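Local structure of Adhesin/hemolysin (Burkholderia pseudomallei 1026a, 4G6V) at residues 104-109 against 132-137; 71-76 against 166-171; 80-85 against 92-97; 99-104 against 127-132. The protein is the tRNA-cleaving toxin of a contact-dependent growth inhibition system that stops the growth of neighbouring bacteria, held here in complex with its immunity protein CdiI. All blocks are in the same frame, centred on the assembly; numbering follows the deposited sequence.

Overall arrangement
From the N terminus, helix 57-74 ends in residues 71-76, whose partner 166-171 arrives only near the C terminus. Interaction 2 therefore closes a long loop in which the other three contacts are nested. Interaction 3 comes first inside it, a short antiparallel hairpin between 80-85 and 92-97 that closes before interactions 4 and 1 open. These two then cross: 99-104 and 104-109 are followed, after helix 111-123, by 127-132 and 132-137, and both contacts share Tyr104 and Val132. Interactions 3 and 4 meet where Asp93 bonds to Asp102 and Asn103. All four contacts reach the same mixed sheet, and interaction 2 ties a flanking helix to its edge strand 168-171.

Interaction 1: 104-109 against 132-137; sequences YAPATG and VNLADS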
loop_
_atom_site.group_PDB
_atom_site.type_symbol
_atom_site.label_atom_id
_atom_site.label_comp_id
_atom_site.label_asym_id
_atom_site.label_seq_id
_atom_site.Cartn_x
_atom_site.Cartn_y
_atom_site.Cartn_z
ATOM N N TYR A 104 2.065 6.991 1.203
ATOM C CA TYR A 104 0.833 6.355 1.664
ATOM C C TYR A 104 -0.153 7.445 2.077
ATOM O O TYR A 104 0.115 8.252 2.979
ATOM C CB TYR A 104 1.125 5.370 2.802
ATOM C CG TYR A 104 -0.059 4.949 3.633
ATOM C CD1 TYR A 104 -1.257 4.549 3.044
ATOM C CD2 TYR A 104 0.025 4.931 5.013
ATOM C CE1 TYR A 104 -2.344 4.165 3.825
ATOM C CE2 TYR A 104 -1.051 4.529 5.803
ATOM C CZ TYR A 104 -2.230 4.148 5.212
ATOM O OH TYR A 104 -3.284 3.743 6.025
ATOM N N ALA A 105 -1.279 7.490 1.381
ATOM C CA ALA A 105 -2.195 8.609 1.536
ATOM C C ALA A 105 -3.544 8.128 2.046
ATOM O O ALA A 105 -4.498 8.058 1.294
ATOM C CB ALA A 105 -2.335 9.369 0.227
ATOM N N PRO A 106 -3.609 7.811 3.344
ATOM C CA PRO A 106 -4.799 7.232 3.963
ATOM C C PRO A 106 -6.014 8.126 3.779
ATOM O O PRO A 106 -5.906 9.345 3.938
ATOM C CB PRO A 106 -4.418 7.159 5.450
ATOM C CG PRO A 106 -3.388 8.231 5.624
ATOM C CD PRO A 106 -2.586 8.160 4.350
ATOM N N ALA A 107 -7.142 7.523 3.412
ATOM C CA ALA A 107 -8.401 8.247 3.352
ATOM C C ALA A 107 -9.164 7.937 4.632
ATOM O O ALA A 107 -10.011 8.723 5.075
ATOM C CB ALA A 107 -9.196 7.841 2.134
ATOM N N THR A 108 -8.850 6.783 5.222
ATOM C CA THR A 108 -9.406 6.411 6.508
ATOM C C THR A 108 -8.909 7.383 7.573
ATOM O O THR A 108 -7.807 7.960 7.453
ATOM C CB THR A 108 -8.989 4.977 6.921
ATOM O OG1 THR A 108 -9.534 4.669 8.209
ATOM C CG2 THR A 108 -7.467 4.835 7.018
ATOM N N GLY A 109 -9.722 7.547 8.616
ATOM C CA GLY A 109 -9.311 8.269 9.806
ATOM C C GLY A 109 -9.014 7.357 10.990
ATOM O O GLY A 109 -8.708 7.838 12.073
ATOM N N VAL A 132 3.738 9.680 4.901
ATOM C CA VAL A 132 2.317 9.578 5.179
ATOM C C VAL A 132 1.666 10.929 4.997
ATOM O O VAL A 132 1.892 11.836 5.792
ATOM C CB VAL A 132 2.019 9.131 6.592
ATOM C CG1 VAL A 132 0.480 9.085 6.786
ATOM C CG2 VAL A 132 2.681 7.769 6.898
ATOM N N ASN A 133 0.840 11.032 3.959
ATOM C CA ASN A 133 0.192 12.271 3.553
ATOM C C ASN A 133 -1.252 12.328 4.024
ATOM O O ASN A 133 -2.120 11.577 3.520
ATOM C CB ASN A 133 0.238 12.362 2.038
ATOM C CG ASN A 133 -0.138 13.722 1.526
ATOM O OD1 ASN A 133 -0.838 14.487 2.198
ATOM N ND2 ASN A 133 0.316 14.035 0.316
ATOM N N LEU A 134 -1.523 13.221 4.976
ATOM C CA LEU A 134 -2.852 13.283 5.604
ATOM C C LEU A 134 -3.904 14.149 4.871
ATOM O O LEU A 134 -4.910 14.534 5.469
ATOM C CB LEU A 134 -2.748 13.691 7.083
ATOM C CG LEU A 134 -1.903 12.794 8.006
ATOM C CD1 LEU A 134 -2.015 13.242 9.453
ATOM C CD2 LEU A 134 -2.286 11.317 7.892
ATOM N N ALA A 135 -3.680 14.438 3.587
ATOM C CA ALA A 135 -4.602 15.265 2.788
ATOM C C ALA A 135 -6.070 14.865 2.950
ATOM O O ALA A 135 -6.919 15.707 3.222
ATOM C CB ALA A 135 -4.210 15.231 1.309
ATOM N N ASP A 136 -6.365 13.576 2.793
ATOM C CA ASP A 136 -7.739 13.098 2.828
ATOM C C ASP A 136 -8.080 12.312 4.101
ATOM O O ASP A 136 -9.091 11.615 4.144
ATOM C CB ASP A 136 -7.998 12.218 1.607
ATOM C CG ASP A 136 -7.462 12.830 0.335
ATOM O OD1 ASP A 136 -8.139 13.731 -0.205
ATOM O OD2 ASP A 136 -6.372 12.412 -0.124
ATOM N N SER A 137 -7.244 12.412 5.130
ATOM C CA SER A 137 -7.497 11.705 6.378
ATOM C C SER A 137 -7.839 12.668 7.507
ATOM O O SER A 137 -7.333 13.777 7.551
ATOM C CB SER A 137 -6.260 10.893 6.763
ATOM O OG SER A 137 -6.332 10.452 8.105
#
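Asn133 N donates to Tyr104 O at 3.0 Å in the last parallel step of the beta-alpha-beta unit formed by strand 99-104, helix 111-123 and strand 129-133. After this bond the two chains stop pairing with each other, 104-109 runs into the loop before helix 111-123, and the tight part of the contact gathers round Pro106. Its ring crosses Val132 at about a right angle, with Pro106 CD 4.0 Å from Val132 CG1. That methyl points at the proline because it lies anti to the backbone N of Val132 (chi1 179°). Pro106 CG meets Leu134 CD2 at 4.0 Å, while Pro106 CD also covers one face of the Tyr104 ring, over its centre. Ile114 of helix 111-123 packs on Tyr104 and Pro106.

Residues 133 to 137 turn back sharply: Asn133 OD1 accepts from Ala135 N in an Asx turn, and a type I turn runs from Leu134 to Ser137. The side facing solvent is looser. Ala107 is exposed and meets mainly backbone, its CA 3.5 Å from Asp136 O. The Asp136 carboxylate is taken by Arg61 and Arg65 of helix 57-74, and Glu98 of the CdiI chain accepts from Ala107 N. At the far end Ser137 OG, anti to its own N (chi1 166°), donates to Thr108 O at 3.0 Å, tilted 18° out of the carbonyl plane.

Interaction 2: 71-76 against 166-171; sequences VTLANK and GNITII
The end of helix 57-74 and the residues just after it pack against an edge strand of the sheet, 168-171, Leu73 from the helix and Lys76 from just past it meeting Ile168. The contact is small and lies at the surface, and it is made chiefly by apolar carbon. Leu73 CD2 comes from the helix onto the end of the isoleucine, 3.5 Å from Ile168 CD1 and 3.9 Å from Ile168 CG1. The ethyl branch of Ile168 is folded (chi1 -48°, chi2 -51°), and this brings its CD1 back toward the leucine.

Lys76 covers another part of the same side chain. The two run past each other in opposite directions, with Lys76 CG 4.0 Å from Ile168 CG1, so the lysine contributes its aliphatic stem to the apolar patch. A bend at chi2 (-73°) then carries the chain over the turn before the strand, where Lys76 CE stands 3.5 Å from Gly166 O. Thr72 makes a more distant contact, its CG2 4.4 Å from Ile168 CD1, and turns its hydroxyl back to Gln68 O of its own helix in a weak bond. Gly166 has a positive phi, and just beyond it Asn167 N is held by Asp163 OD1.

Behind the contact, Tyr78 touches both Leu73 and Ile168. Within the sheet Ile168 also touches Ile160 and Ile162 of the neighbouring strand 159-162, so Ile168 links the end of helix 57-74 to strands 159-162 and 168-171.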
loop_
_atom_site.group_PDB
_atom_site.type_symbol
_atom_site.label_atom_id
_atom_site.label_comp_id
_atom_site.label_asym_id
_atom_site.label_seq_id
_atom_site.Cartn_x
_atom_site.Cartn_y
_atom_site.Cartn_z
ATOM N N VAL A 71 6.422 17.244 -4.435
ATOM C CA VAL A 71 6.586 18.678 -4.598
ATOM C C VAL A 71 6.657 19.354 -3.235
ATOM O O VAL A 71 7.477 20.249 -3.021
ATOM C CB VAL A 71 5.443 19.261 -5.471
ATOM C CG1 VAL A 71 5.241 20.787 -5.247
ATOM C CG2 VAL A 71 5.693 18.937 -6.936
ATOM N N THR A 72 5.815 18.906 -2.311
ATOM C CA THR A 72 5.720 19.524 -0.993
ATOM C C THR A 72 7.027 19.383 -0.244
ATOM O O THR A 72 7.441 20.297 0.454
ATOM C CB THR A 72 4.568 18.920 -0.150
ATOM O OG1 THR A 72 3.308 19.389 -0.644
ATOM C CG2 THR A 72 4.687 19.299 1.329
ATOM N N LEU A 73 7.668 18.229 -0.388
ATOM C CA LEU A 73 8.908 17.956 0.326
ATOM C C LEU A 73 10.086 18.691 -0.318
ATOM O O LEU A 73 10.912 19.293 0.378
ATOM C CB LEU A 73 9.171 16.447 0.437
ATOM C CG LEU A 73 8.202 15.806 1.436
ATOM C CD1 LEU A 73 8.510 14.343 1.682
ATOM C CD2 LEU A 73 8.166 16.565 2.751
ATOM N N ALA A 74 10.144 18.661 -1.646
ATOM C CA ALA A 74 11.194 19.349 -2.361
ATOM C C ALA A 74 11.180 20.831 -1.956
ATOM O O ALA A 74 12.232 21.466 -1.839
ATOM C CB ALA A 74 11.022 19.170 -3.852
ATOM N N ASN A 75 9.992 21.370 -1.700
ATOM C CA ASN A 75 9.881 22.777 -1.307
ATOM C C ASN A 75 10.136 22.994 0.178
ATOM O O ASN A 75 10.086 24.127 0.657
ATOM C CB ASN A 75 8.521 23.386 -1.707
ATOM C CG ASN A 75 8.373 23.564 -3.218
ATOM O OD1 ASN A 75 9.368 23.705 -3.938
ATOM N ND2 ASN A 75 7.127 23.559 -3.705
ATOM N N LYS A 76 10.389 21.908 0.906
ATOM C CA LYS A 76 10.704 21.999 2.329
ATOM C C LYS A 76 12.187 21.742 2.579
ATOM O O LYS A 76 12.660 21.815 3.719
ATOM C CB LYS A 76 9.848 21.034 3.144
ATOM C CG LYS A 76 8.397 21.467 3.278
ATOM C CD LYS A 76 8.256 22.646 4.227
ATOM C CE LYS A 76 6.790 23.044 4.385
ATOM N NZ LYS A 76 6.472 23.604 5.736
ATOM N N GLY A 166 0.302 21.093 5.096
ATOM C CA GLY A 166 1.643 20.969 4.545
ATOM C C GLY A 166 2.779 21.062 5.566
ATOM O O GLY A 166 3.944 21.273 5.206
ATOM N N ASN A 167 2.450 20.915 6.845
ATOM C CA ASN A 167 3.474 20.851 7.900
ATOM C C ASN A 167 4.127 19.475 8.034
ATOM O O ASN A 167 3.439 18.453 8.167
ATOM C CB ASN A 167 2.885 21.242 9.257
ATOM C CG ASN A 167 2.313 22.633 9.255
ATOM O OD1 ASN A 167 2.945 23.568 8.754
ATOM N ND2 ASN A 167 1.096 22.781 9.793
ATOM N N ILE A 168 5.456 19.458 8.022
ATOM C CA ILE A 168 6.193 18.211 8.167
ATOM C C ILE A 168 6.561 17.913 9.616
ATOM O O ILE A 168 7.191 18.734 10.297
ATOM C CB ILE A 168 7.500 18.208 7.341
ATOM C CG1 ILE A 168 7.249 18.675 5.910
ATOM C CG2 ILE A 168 8.112 16.829 7.353
ATOM C CD1 ILE A 168 6.123 17.943 5.246
ATOM N N THR A 169 6.153 16.738 10.082
ATOM C CA THR A 169 6.734 16.138 11.280
ATOM C C THR A 169 7.479 14.841 10.940
ATOM O O THR A 169 7.154 14.159 9.964
ATOM C CB THR A 169 5.685 15.846 12.398
ATOM O OG1 THR A 169 4.719 14.895 11.934
ATOM C CG2 THR A 169 4.993 17.122 12.842
ATOM N N ILE A 170 8.465 14.501 11.765
ATOM C CA ILE A 170 9.254 13.296 11.567
ATOM C C ILE A 170 9.046 12.300 12.697
ATOM O O ILE A 170 9.004 12.674 13.870
ATOM C CB ILE A 170 10.749 13.629 11.480
ATOM C CG1 ILE A 170 11.024 14.565 10.307
ATOM C CG2 ILE A 170 11.562 12.369 11.317
ATOM C CD1 ILE A 170 10.877 13.889 8.983
ATOM N N ILE A 171 8.900 11.032 12.330
ATOM C CA ILE A 171 8.918 9.934 13.288
ATOM C C ILE A 171 10.075 9.020 12.918
ATOM O O ILE A 171 10.027 8.346 11.875
ATOM C CB ILE A 171 7.655 9.115 13.232
ATOM C CG1 ILE A 171 6.437 10.023 13.406
ATOM C CG2 ILE A 171 7.696 8.074 14.304
ATOM C CD1 ILE A 171 5.068 9.348 13.161
#

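Interaction 3: 80-85 against 92-97; sequences VVQNPE and PDYTIN
Asn83 N donates to Asp93 O at 2.7 Å, the shortest sound polar bond between the two arms of this beta hairpin. The donor is tilted 30° from the carbonyl plane. Asn83 itself has a positive phi, where the strand gives way to the turn. Further along the arms Val81 N gives Thr95 O a straighter bond of 3.1 Å (169° at the hydrogen); the return bond from Thr95 N to Val81 O is bent and weak.

Val80 and Ile96 form a non-hydrogen-bonded pair, with Val80 CG2 4.4 Å from Ile96 CG1. On this face of the hairpin the Tyr94 ring meets two more partners at CD1: Gln82 CG lies at its edge near the ring plane, 4.4 Å from Tyr94 CD1, and Val80 CG1 approaches CD1 obliquely. Asp93 CB lies over the centre of one face of that ring, 3.9 Å above it. The Tyr94 hydroxyl bonds to Glu66 O. Past the strands, the Pro84 and Pro92 rings meet through their CG atoms at 4.3 Å.

Asp93 is probably an active-site residue. Its backbone carbonyl belongs to the hairpin, but its carboxylate turns away to Asn103 N and to Ala2 N of the CdiI chain. Helix 57-74 covers the face with Tyr94 and Ile96 through Ser69 and Leu73, strand 43-45 pairs along the outer side of Val80 and Gln82, and strand 99-104 continues the sheet beyond 94-96.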
loop_
_atom_site.group_PDB
_atom_site.type_symbol
_atom_site.label_atom_id
_atom_site.label_comp_id
_atom_site.label_asym_id
_atom_site.label_seq_id
_atom_site.Cartn_x
_atom_site.Cartn_y
_atom_site.Cartn_z
ATOM N N VAL A 80 14.438 15.284 -3.617
ATOM C CA VAL A 80 13.487 14.240 -3.951
ATOM C C VAL A 80 13.633 13.732 -5.380
ATOM O O VAL A 80 13.504 14.509 -6.338
ATOM C CB VAL A 80 12.034 14.721 -3.750
ATOM C CG1 VAL A 80 11.075 13.624 -4.155
ATOM C CG2 VAL A 80 11.790 15.129 -2.296
ATOM N N VAL A 81 13.889 12.430 -5.526
ATOM C CA VAL A 81 13.820 11.794 -6.846
ATOM C C VAL A 81 12.612 10.875 -6.996
ATOM O O VAL A 81 12.461 9.885 -6.266
ATOM C CB VAL A 81 15.082 10.984 -7.170
ATOM C CG1 VAL A 81 15.059 10.498 -8.639
ATOM C CG2 VAL A 81 16.321 11.791 -6.846
ATOM N N GLN A 82 11.766 11.191 -7.968
ATOM C CA GLN A 82 10.556 10.424 -8.222
ATOM C C GLN A 82 10.831 9.237 -9.140
ATOM O O GLN A 82 11.567 9.354 -10.127
ATOM C CB GLN A 82 9.483 11.315 -8.841
ATOM C CG GLN A 82 8.882 12.325 -7.886
ATOM C CD GLN A 82 7.574 12.870 -8.396
ATOM O OE1 GLN A 82 7.491 14.017 -8.853
ATOM N NE2 GLN A 82 6.534 12.048 -8.326
ATOM N N ASN A 83 10.223 8.099 -8.811
ATOM C CA ASN A 83 10.378 6.880 -9.593
ATOM C C ASN A 83 11.839 6.579 -9.947
ATOM O O ASN A 83 12.192 6.436 -11.127
ATOM C CB ASN A 83 9.477 6.919 -10.833
ATOM C CG ASN A 83 8.016 7.197 -10.477
ATOM O OD1 ASN A 83 7.348 6.359 -9.876
ATOM N ND2 ASN A 83 7.525 8.385 -10.830
ATOM N N PRO A 84 12.693 6.473 -8.908
ATOM C CA PRO A 84 14.122 6.200 -9.101
ATOM C C PRO A 84 14.377 4.787 -9.599
ATOM O O PRO A 84 13.704 3.879 -9.146
ATOM C CB PRO A 84 14.690 6.347 -7.683
ATOM C CG PRO A 84 13.518 6.099 -6.768
ATOM C CD PRO A 84 12.359 6.702 -7.484
ATOM N N GLU A 85 15.330 4.585 -10.500
ATOM C CA GLU A 85 15.791 3.218 -10.751
ATOM C C GLU A 85 16.440 2.628 -9.475
ATOM O O GLU A 85 17.231 3.293 -8.808
ATOM C CB GLU A 85 16.789 3.187 -11.906
ATOM C CG GLU A 85 16.272 3.800 -13.189
ATOM C CD GLU A 85 15.402 2.838 -13.973
ATOM O OE1 GLU A 85 14.649 3.305 -14.866
ATOM O OE2 GLU A 85 15.484 1.613 -13.690
ATOM N N PRO A 92 10.351 1.727 -6.005
ATOM C CA PRO A 92 9.863 2.677 -4.995
ATOM C C PRO A 92 9.355 4.006 -5.580
ATOM O O PRO A 92 9.687 4.406 -6.709
ATOM C CB PRO A 92 11.084 2.915 -4.096
ATOM C CG PRO A 92 12.246 2.451 -4.879
ATOM C CD PRO A 92 11.776 1.409 -5.842
ATOM N N ASP A 93 8.533 4.682 -4.784
ATOM C CA ASP A 93 7.954 5.959 -5.155
ATOM C C ASP A 93 9.011 7.056 -5.291
ATOM O O ASP A 93 9.114 7.715 -6.331
ATOM C CB ASP A 93 6.910 6.376 -4.111
ATOM C CG ASP A 93 5.630 5.567 -4.201
ATOM O OD1 ASP A 93 5.408 4.914 -5.249
ATOM O OD2 ASP A 93 4.844 5.595 -3.224
ATOM N N TYR A 94 9.778 7.245 -4.223
ATOM C CA TYR A 94 10.788 8.286 -4.168
ATOM C C TYR A 94 12.150 7.770 -3.734
ATOM O O TYR A 94 12.294 6.616 -3.303
ATOM C CB TYR A 94 10.431 9.318 -3.120
ATOM C CG TYR A 94 8.974 9.652 -3.017
ATOM C CD1 TYR A 94 8.289 10.241 -4.091
ATOM C CD2 TYR A 94 8.288 9.446 -1.826
ATOM C CE1 TYR A 94 6.969 10.572 -3.988
ATOM C CE2 TYR A 94 6.961 9.790 -1.706
ATOM C CZ TYR A 94 6.301 10.353 -2.797
ATOM O OH TYR A 94 4.974 10.682 -2.687
ATOM N N THR A 95 13.067 8.737 -3.642
ATOM C CA THR A 95 14.339 8.664 -2.925
ATOM C C THR A 95 14.466 10.022 -2.199
ATOM O O THR A 95 14.481 11.061 -2.859
ATOM C CB THR A 95 15.525 8.470 -3.879
ATOM O OG1 THR A 95 15.591 9.570 -4.795
ATOM C CG2 THR A 95 15.373 7.173 -4.660
ATOM N N ILE A 96 14.535 10.036 -0.862
ATOM C CA ILE A 96 14.503 11.289 -0.133
ATOM C C ILE A 96 15.844 11.457 0.589
ATOM O O ILE A 96 16.161 10.731 1.566
ATOM C CB ILE A 96 13.290 11.367 0.818
ATOM C CG1 ILE A 96 11.996 11.349 0.019
ATOM C CG2 ILE A 96 13.339 12.630 1.685
ATOM C CD1 ILE A 96 10.787 11.558 0.853
ATOM N N ASN A 97 16.647 12.390 0.073
ATOM C CA ASN A 97 18.035 12.542 0.513
ATOM C C ASN A 97 18.777 11.200 0.478
ATOM O O ASN A 97 19.541 10.868 1.395
ATOM C CB ASN A 97 18.101 13.173 1.908
ATOM C CG ASN A 97 17.461 14.541 1.945
ATOM O OD1 ASN A 97 17.152 15.113 0.901
ATOM N ND2 ASN A 97 17.267 15.083 3.144
#

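Interaction 4: 99-104 against 127-132; sequences QVFDNY and ASNIVV
The Phe101 ring lies across Asn129, whose CB sits 3.4 Å above the ring centroid and only 4° off the normal, a CH-pi contact over one face. Ring and amide planes stand 38° apart. From the next residue but one, Val131 CG2 approaches the same ring obliquely, 3.6 Å from Phe101 CD2. The amide of Asn129 is directed back to the neighbouring strand: ND2 donates to Val100 O at 3.0 Å with the acceptor in the amide plane, while OD1 accepts from Lys158 N. With both ends of the amide occupied, its rotation is fixed.

These are neighbouring parallel strands of a beta-alpha-beta unit. Asp102 N donates to Asn129 O at 2.8 Å, and the ladder goes on with Val131 N to Asp102 O and Tyr104 N to Val131 O. On the face of Asp102 and Tyr104, Ile130 CG2 lies anti to the backbone N, which brings it to 3.9 Å from Tyr104 CB; helix 111-123 packs over the tyrosine, and its Lys121 is another likely active-site residue.

Asp102, probably catalytic, is thus held through both its N and its O by strand 129-133, while its OD1 accepts from Asp93 N. The pattern is consistent with main-chain bonds fixing where the two acids stand: the strand pairing places Asp102, and the bond from Asp93 N to Asp102 OD1 holds the two acids side by side.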
loop_
_atom_site.group_PDB
_atom_site.type_symbol
_atom_site.label_atom_id
_atom_site.label_comp_id
_atom_site.label_asym_id
_atom_site.label_seq_id
_atom_site.Cartn_x
_atom_site.Cartn_y
_atom_site.Cartn_z
ATOM N N GLN A 99 17.596 8.042 0.630
ATOM C CA GLN A 99 16.818 6.903 1.165
ATOM C C GLN A 99 15.562 6.554 0.348
ATOM O O GLN A 99 14.728 7.431 0.092
ATOM C CB GLN A 99 16.376 7.185 2.612
ATOM C CG GLN A 99 17.499 7.509 3.582
ATOM C CD GLN A 99 16.981 7.850 4.980
ATOM O OE1 GLN A 99 16.321 8.873 5.178
ATOM N NE2 GLN A 99 17.280 6.988 5.955
ATOM N N VAL A 100 15.406 5.286 -0.044
ATOM C CA VAL A 100 14.147 4.876 -0.680
ATOM C C VAL A 100 12.955 5.086 0.268
ATOM O O VAL A 100 13.010 4.715 1.457
ATOM C CB VAL A 100 14.163 3.429 -1.267
ATOM C CG1 VAL A 100 15.099 3.336 -2.489
ATOM C CG2 VAL A 100 14.479 2.349 -0.177
ATOM N N PHE A 101 11.913 5.727 -0.277
ATOM C CA PHE A 101 10.686 6.103 0.435
ATOM C C PHE A 101 9.446 5.716 -0.379
ATOM O O PHE A 101 9.488 5.655 -1.615
ATOM C CB PHE A 101 10.653 7.613 0.649
ATOM C CG PHE A 101 10.969 8.056 2.052
ATOM C CD1 PHE A 101 12.254 8.437 2.398
ATOM C CD2 PHE A 101 9.971 8.130 3.020
ATOM C CE1 PHE A 101 12.546 8.870 3.691
ATOM C CE2 PHE A 101 10.258 8.559 4.319
ATOM C CZ PHE A 101 11.545 8.932 4.651
ATOM N N ASP A 102 8.340 5.460 0.312
ATOM C CA ASP A 102 7.066 5.214 -0.355
ATOM C C ASP A 102 5.979 6.145 0.194
ATOM O O ASP A 102 5.999 6.495 1.379
ATOM C CB ASP A 102 6.643 3.747 -0.232
ATOM C CG ASP A 102 7.236 2.868 -1.332
ATOM O OD1 ASP A 102 7.935 3.399 -2.224
ATOM O OD2 ASP A 102 6.995 1.638 -1.304
ATOM N N ASN A 103 5.051 6.557 -0.674
ATOM C CA ASN A 103 3.926 7.409 -0.273
ATOM C C ASN A 103 2.730 6.572 0.134
ATOM O O ASN A 103 2.427 5.569 -0.501
ATOM C CB ASN A 103 3.505 8.376 -1.400
ATOM C CG ASN A 103 2.434 9.389 -0.947
ATOM O OD1 ASN A 103 2.694 10.223 -0.086
ATOM N ND2 ASN A 103 1.221 9.305 -1.523
ATOM N N TYR A 104 2.065 6.991 1.203
ATOM C CA TYR A 104 0.833 6.355 1.664
ATOM C C TYR A 104 -0.153 7.445 2.077
ATOM O O TYR A 104 0.115 8.252 2.979
ATOM C CB TYR A 104 1.125 5.370 2.802
ATOM C CG TYR A 104 -0.059 4.949 3.633
ATOM C CD1 TYR A 104 -1.257 4.549 3.044
ATOM C CD2 TYR A 104 0.025 4.931 5.013
ATOM C CE1 TYR A 104 -2.344 4.165 3.825
ATOM C CE2 TYR A 104 -1.051 4.529 5.803
ATOM C CZ TYR A 104 -2.230 4.148 5.212
ATOM O OH TYR A 104 -3.284 3.743 6.025
ATOM N N ALA A 127 8.195 -2.462 2.359
ATOM C CA ALA A 127 8.403 -1.039 2.503
ATOM C C ALA A 127 9.248 -0.828 3.771
ATOM O O ALA A 127 9.262 -1.677 4.669
ATOM C CB ALA A 127 7.064 -0.321 2.608
ATOM N N SER A 128 9.944 0.302 3.827
ATOM C CA SER A 128 10.745 0.697 4.985
ATOM C C SER A 128 10.397 2.137 5.397
ATOM O O SER A 128 9.762 2.368 6.429
ATOM C CB SER A 128 12.222 0.612 4.620
ATOM O OG SER A 128 12.416 1.096 3.298
ATOM N N ASN A 129 10.819 3.099 4.575
ATOM C CA ASN A 129 10.564 4.505 4.844
ATOM C C ASN A 129 9.301 5.005 4.146
ATOM O O ASN A 129 9.154 4.875 2.923
ATOM C CB ASN A 129 11.772 5.330 4.433
ATOM C CG ASN A 129 13.033 4.833 5.083
ATOM O OD1 ASN A 129 13.089 4.698 6.305
ATOM N ND2 ASN A 129 14.043 4.518 4.273
ATOM N N ILE A 130 8.395 5.577 4.936
ATOM C CA ILE A 130 7.072 5.927 4.445
ATOM C C ILE A 130 6.791 7.413 4.583
ATOM O O ILE A 130 6.956 7.982 5.669
ATOM C CB ILE A 130 5.974 5.232 5.260
ATOM C CG1 ILE A 130 6.330 3.780 5.578
ATOM C CG2 ILE A 130 4.643 5.383 4.544
ATOM C CD1 ILE A 130 5.961 2.796 4.512
ATOM N N VAL A 131 6.361 8.034 3.488
ATOM C CA VAL A 131 5.737 9.355 3.571
ATOM C C VAL A 131 4.244 9.142 3.795
ATOM O O VAL A 131 3.565 8.459 2.998
ATOM C CB VAL A 131 5.933 10.196 2.299
ATOM C CG1 VAL A 131 5.113 11.463 2.392
ATOM C CG2 VAL A 131 7.405 10.510 2.066
ATOM N N VAL A 132 3.738 9.680 4.901
ATOM C CA VAL A 132 2.317 9.578 5.179
ATOM C C VAL A 132 1.666 10.929 4.997
ATOM O O VAL A 132 1.892 11.836 5.792
ATOM C CB VAL A 132 2.019 9.131 6.592
ATOM C CG1 VAL A 132 0.480 9.085 6.786
ATOM C CG2 VAL A 132 2.681 7.769 6.898
#